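Local coordinates for LYND (Lyngbya aestuarii, PDB 4V1T), which probably catalyses the ATP-dependent cyclodehydration of cysteine residues in cyanobactin precursor peptides to thiazolines, at residues B[128-133]-B[255-260]; B[155-160]-B[181-186]. All blocks are in the same frame, centred on the assembly; numbering follows the deposited sequence.

Contact 1. Residues B[128-133]-B[255-260]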
loop_
_atom_site.group_PDB
_atom_site.type_symbol
_atom_site.label_atom_id
_atom_site.label_comp_id
_atom_site.label_asym_id
_atom_site.label_seq_id
_atom_site.Cartn_x
_atom_site.Cartn_y
_atom_site.Cartn_z
ATOM N N ALA B 128 6.739 -19.544 -33.442
ATOM C CA ALA B 128 6.324 -18.934 -34.700
ATOM C C ALA B 128 5.292 -17.829 -34.473
ATOM O O ALA B 128 5.288 -16.829 -35.178
ATOM C CB ALA B 128 5.763 -19.996 -35.636
ATOM N N ALA B 129 4.430 -18.009 -33.480
ATOM C CA ALA B 129 3.410 -17.017 -33.158
ATOM C C ALA B 129 4.036 -15.727 -32.637
ATOM O O ALA B 129 3.628 -14.629 -33.031
ATOM C CB ALA B 129 2.428 -17.569 -32.134
ATOM N N LEU B 130 5.013 -15.860 -31.743
ATOM C CA LEU B 130 5.718 -14.697 -31.224
ATOM C C LEU B 130 6.437 -13.988 -32.358
ATOM O O LEU B 130 6.483 -12.772 -32.387
ATOM C CB LEU B 130 6.714 -15.086 -30.131
ATOM C CG LEU B 130 7.529 -13.931 -29.524
ATOM C CD1 LEU B 130 6.613 -12.844 -28.966
ATOM C CD2 LEU B 130 8.454 -14.431 -28.435
ATOM N N THR B 131 6.993 -14.774 -33.280
ATOM C CA THR B 131 7.689 -14.240 -34.450
ATOM C C THR B 131 6.733 -13.376 -35.258
ATOM O O THR B 131 7.075 -12.264 -35.666
ATOM C CB THR B 131 8.266 -15.370 -35.338
ATOM O OG1 THR B 131 9.255 -16.107 -34.604
ATOM C CG2 THR B 131 8.891 -14.811 -36.614
ATOM N N THR B 132 5.529 -13.890 -35.470
ATOM C CA THR B 132 4.494 -13.155 -36.175
ATOM C C THR B 132 4.107 -11.888 -35.414
ATOM O O THR B 132 3.972 -10.806 -35.995
ATOM C CB THR B 132 3.253 -14.040 -36.392
ATOM O OG1 THR B 132 3.645 -15.198 -37.126
ATOM C CG2 THR B 132 2.162 -13.302 -37.175
ATOM N N ALA B 133 3.958 -12.014 -34.104
ATOM C CA ALA B 133 3.607 -10.878 -33.278
ATOM C C ALA B 133 4.647 -9.773 -33.413
ATOM O O ALA B 133 4.305 -8.595 -33.537
ATOM C CB ALA B 133 3.479 -11.303 -31.835
ATOM N N THR B 255 -2.196 -13.551 -25.398
ATOM C CA THR B 255 -2.086 -12.400 -24.509
ATOM C C THR B 255 -0.651 -12.243 -24.021
ATOM O O THR B 255 -0.129 -11.137 -23.952
ATOM C CB THR B 255 -3.015 -12.534 -23.284
ATOM O OG1 THR B 255 -4.378 -12.378 -23.691
ATOM C CG2 THR B 255 -2.693 -11.473 -22.236
ATOM N N GLY B 256 -0.021 -13.358 -23.682
ATOM C CA GLY B 256 1.340 -13.351 -23.197
ATOM C C GLY B 256 2.374 -13.016 -24.268
ATOM O O GLY B 256 3.346 -12.303 -24.001
ATOM N N LEU B 257 2.174 -13.533 -25.474
ATOM C CA LEU B 257 3.139 -13.327 -26.551
ATOM C C LEU B 257 3.075 -11.903 -27.124
ATOM O O LEU B 257 4.096 -11.320 -27.485
ATOM C CB LEU B 257 2.899 -14.349 -27.654
ATOM C CG LEU B 257 3.118 -15.815 -27.257
ATOM C CD1 LEU B 257 2.719 -16.742 -28.397
ATOM C CD2 LEU B 257 4.548 -16.078 -26.829
ATOM N N GLN B 258 1.873 -11.348 -27.206
ATOM C CA GLN B 258 1.688 -9.991 -27.714
ATOM C C GLN B 258 2.212 -8.989 -26.687
ATOM O O GLN B 258 2.869 -8.008 -27.024
ATOM C CB GLN B 258 0.209 -9.732 -28.026
ATOM C CG GLN B 258 -0.356 -10.586 -29.161
ATOM C CD GLN B 258 0.166 -10.190 -30.525
ATOM O OE1 GLN B 258 0.932 -9.233 -30.662
ATOM N NE2 GLN B 258 -0.244 -10.924 -31.542
ATOM N N PHE B 259 1.916 -9.263 -25.423
ATOM C CA PHE B 259 2.452 -8.498 -24.309
ATOM C C PHE B 259 3.982 -8.528 -24.351
ATOM O O PHE B 259 4.645 -7.507 -24.203
ATOM C CB PHE B 259 1.924 -9.088 -23.002
ATOM C CG PHE B 259 2.008 -8.178 -21.811
ATOM C CD1 PHE B 259 2.803 -7.047 -21.805
ATOM C CD2 PHE B 259 1.287 -8.488 -20.665
ATOM C CE1 PHE B 259 2.872 -6.238 -20.684
ATOM C CE2 PHE B 259 1.357 -7.691 -19.544
ATOM C CZ PHE B 259 2.144 -6.560 -19.555
ATOM N N ALA B 260 4.543 -9.706 -24.569
ATOM C CA ALA B 260 5.991 -9.844 -24.667
ATOM C C ALA B 260 6.536 -9.045 -25.854
ATOM O O ALA B 260 7.595 -8.420 -25.760
ATOM C CB ALA B 260 6.374 -11.300 -24.791
HETATM O O HOH W 1 1.472 -7.822 -32.803
#
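Leu130 and Leu257, with CA atoms 5.5 Å apart, mark the nearest backbone approach of two helical segments whose axes cross at -43° and come within 9.0 Å. The small residues Ala129 and Ala133 on one side leave room for the larger ones of 255-260. Leu257 forks as it arrives: its CG stands anti to its own carbonyl carbon (chi1 -64°), and this carries CD1 to 3.8 Å from CB of Ala129 while CD2 rests 4.1 Å from CB of Leu130. In return, Leu130 brings CD1 to 3.3 Å from the carbonyl O of Leu257, near CB of Ala260. One turn on, the methyl of Ala133 sits over the flat face of the Gln258 amide, CB to OE1 3.5 Å. The same OE1 accepts a water at 2.6 Å, which also donates to O of Ala133 at 3.0 Å, while NE2 bonds to OE1 of Gln254, so both ends of the amide are held. With an alanine in place of Gln258 the water would probably lose one of its two acceptors, OE1 of Gln254 its amide donor, and the Ala133 methyl the flat group it rests on. The contact is chiefly apolar; its one polar link across the helices is that single water between O of Ala133 and OE1 of Gln258, while NE2 is engaged within its own helix.

Contact 2. Residues B[155-160]-B[181-186]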
loop_
_atom_site.group_PDB
_atom_site.type_symbol
_atom_site.label_atom_id
_atom_site.label_comp_id
_atom_site.label_asym_id
_atom_site.label_seq_id
_atom_site.Cartn_x
_atom_site.Cartn_y
_atom_site.Cartn_z
ATOM N N VAL B 155 15.530 -13.628 -26.973
ATOM C CA VAL B 155 14.319 -13.908 -26.217
ATOM C C VAL B 155 14.176 -15.408 -25.978
ATOM O O VAL B 155 14.134 -16.194 -26.926
ATOM C CB VAL B 155 13.080 -13.391 -26.949
ATOM C CG1 VAL B 155 11.844 -13.571 -26.101
ATOM C CG2 VAL B 155 13.255 -11.929 -27.306
ATOM N N VAL B 156 14.092 -15.795 -24.706
ATOM C CA VAL B 156 14.002 -17.198 -24.328
ATOM C C VAL B 156 12.607 -17.523 -23.801
ATOM O O VAL B 156 12.178 -16.970 -22.793
ATOM C CB VAL B 156 15.054 -17.557 -23.260
ATOM C CG1 VAL B 156 14.983 -19.044 -22.914
ATOM C CG2 VAL B 156 16.444 -17.205 -23.749
ATOM N N LEU B 157 11.907 -18.424 -24.492
ATOM C CA LEU B 157 10.575 -18.849 -24.076
ATOM C C LEU B 157 10.696 -20.153 -23.299
ATOM O O LEU B 157 11.231 -21.131 -23.819
ATOM C CB LEU B 157 9.649 -19.050 -25.273
ATOM C CG LEU B 157 9.793 -18.125 -26.475
ATOM C CD1 LEU B 157 8.665 -18.394 -27.454
ATOM C CD2 LEU B 157 9.784 -16.667 -26.076
ATOM N N THR B 158 10.207 -20.162 -22.061
ATOM C CA THR B 158 10.308 -21.331 -21.202
ATOM C C THR B 158 8.939 -21.699 -20.670
ATOM O O THR B 158 8.011 -20.889 -20.734
ATOM C CB THR B 158 11.267 -21.097 -20.017
ATOM O OG1 THR B 158 11.497 -22.338 -19.330
ATOM C CG2 THR B 158 10.702 -20.056 -19.042
ATOM N N ASP B 159 8.822 -22.928 -20.165
ATOM C CA ASP B 159 7.621 -23.370 -19.454
ATOM C C ASP B 159 7.843 -23.270 -17.948
ATOM O O ASP B 159 6.896 -23.347 -17.167
ATOM C CB ASP B 159 7.244 -24.807 -19.849
ATOM C CG ASP B 159 8.380 -25.800 -19.634
ATOM O OD1 ASP B 159 9.555 -25.392 -19.629
ATOM O OD2 ASP B 159 8.097 -27.002 -19.471
ATOM N N ASP B 160 9.099 -23.095 -17.546
ATOM C CA ASP B 160 9.434 -22.918 -16.139
ATOM C C ASP B 160 10.725 -22.130 -16.023
ATOM O O ASP B 160 11.645 -22.327 -16.822
ATOM C CB ASP B 160 9.559 -24.276 -15.435
ATOM C CG ASP B 160 9.493 -24.157 -13.928
ATOM O OD1 ASP B 160 8.374 -24.192 -13.373
ATOM O OD2 ASP B 160 10.562 -24.027 -13.298
ATOM N N LEU B 181 16.099 -11.956 -22.759
ATOM C CA LEU B 181 14.814 -11.845 -22.081
ATOM C C LEU B 181 14.215 -13.227 -21.814
ATOM O O LEU B 181 14.308 -14.125 -22.649
ATOM C CB LEU B 181 13.841 -11.016 -22.924
ATOM C CG LEU B 181 12.353 -11.087 -22.551
ATOM C CD1 LEU B 181 12.100 -10.457 -21.203
ATOM C CD2 LEU B 181 11.501 -10.403 -23.603
ATOM N N LEU B 182 13.604 -13.388 -20.645
ATOM C CA LEU B 182 12.899 -14.610 -20.309
ATOM C C LEU B 182 11.403 -14.359 -20.334
ATOM O O LEU B 182 10.932 -13.304 -19.922
ATOM C CB LEU B 182 13.310 -15.129 -18.930
ATOM C CG LEU B 182 14.098 -16.432 -18.833
ATOM C CD1 LEU B 182 14.258 -16.802 -17.365
ATOM C CD2 LEU B 182 13.454 -17.570 -19.606
ATOM N N VAL B 183 10.663 -15.340 -20.825
ATOM C CA VAL B 183 9.214 -15.273 -20.819
ATOM C C VAL B 183 8.618 -16.673 -20.730
ATOM O O VAL B 183 9.193 -17.643 -21.224
ATOM C CB VAL B 183 8.672 -14.561 -22.074
ATOM C CG1 VAL B 183 9.006 -15.333 -23.316
ATOM C CG2 VAL B 183 7.170 -14.363 -21.974
ATOM N N LYS B 184 7.464 -16.757 -20.080
ATOM C CA LYS B 184 6.720 -17.994 -19.928
ATOM C C LYS B 184 5.267 -17.688 -20.254
ATOM O O LYS B 184 4.526 -17.242 -19.396
ATOM C CB LYS B 184 6.870 -18.541 -18.505
ATOM C CG LYS B 184 5.945 -19.710 -18.118
ATOM C CD LYS B 184 6.053 -19.980 -16.614
ATOM C CE LYS B 184 4.879 -20.759 -16.063
ATOM N NZ LYS B 184 3.600 -20.016 -16.204
ATOM N N PRO B 185 4.870 -17.896 -21.515
ATOM C CA PRO B 185 3.531 -17.522 -21.951
ATOM C C PRO B 185 2.521 -18.653 -21.790
ATOM O O PRO B 185 1.347 -18.460 -22.062
ATOM C CB PRO B 185 3.747 -17.196 -23.424
ATOM C CG PRO B 185 4.801 -18.184 -23.850
ATOM C CD PRO B 185 5.698 -18.364 -22.645
ATOM N N VAL B 186 2.990 -19.817 -21.356
ATOM C CA VAL B 186 2.119 -20.946 -21.060
ATOM C C VAL B 186 1.805 -20.976 -19.572
ATOM O O VAL B 186 2.546 -20.427 -18.760
ATOM C CB VAL B 186 2.754 -22.300 -21.480
ATOM C CG1 VAL B 186 3.022 -22.315 -22.973
ATOM C CG2 VAL B 186 4.036 -22.568 -20.705
#
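Val156 pairs with Leu182 in the middle of two parallel strands, 155-157 and 181-184, which run 4.7 Å apart and whose axes cross at -25°. The ladder is regular: Val156 N donates to Leu181 O at 2.7 Å, Val183 N to Val156 O at 3.0 Å, and Thr158 N to Val183 O at 2.8 Å. The two faces pack differently. On the face of Val156, the CD2 methyl of Leu182 leans across to the first strand and fills the notch between CG1 of Val156, 3.9 Å off, and CG2 of Thr158, 3.8 Å off; a skewed chi1 of -112° accompanies this lean. On the other face, Val155 and Leu181 stand abreast, their CG1 and CD2 meeting at 4.0 Å. Past the strand ends the fit continues. The aliphatic chain of Lys184 runs along the backbone of Thr158 and Asp159, its CE 3.5 Å from O of Asp159, and CG2 of Val186 presses on CA and CB of Asp159. NZ of Lys184 goes beyond, to O of Val186, O of Val189 and a salt bridge with Glu28 of the second subunit. Helix 165-176, which covers the Val156 and Leu182 face, also connects the two parallel strands, making a beta-alpha-beta crossover; helix 250-275 packs on the other face, so the sheet is sandwiched between helices.

In the fold
Contacts 1 and 2 are two layers of one alpha/beta region, their centres 11 Å apart. In chain order come 128-133, 155-160, 181-186 and 255-260, so the helix pair of contact 1 brackets the strand pair of contact 2. Those strands lie in the middle of a seven-stranded mixed sheet, and helices 124-135 and 250-275 pack together on one of its faces. The layers meet directly: CD2 of Leu130 lies 3.5 Å from CD2 of Leu157, and CD2 of Leu257 lies 3.7 Å from CG of Pro185. Helix 250-275 also meets the second subunit through Thr255, Gln258 and Phe259, so one helix touches both the sheet and the other subunit.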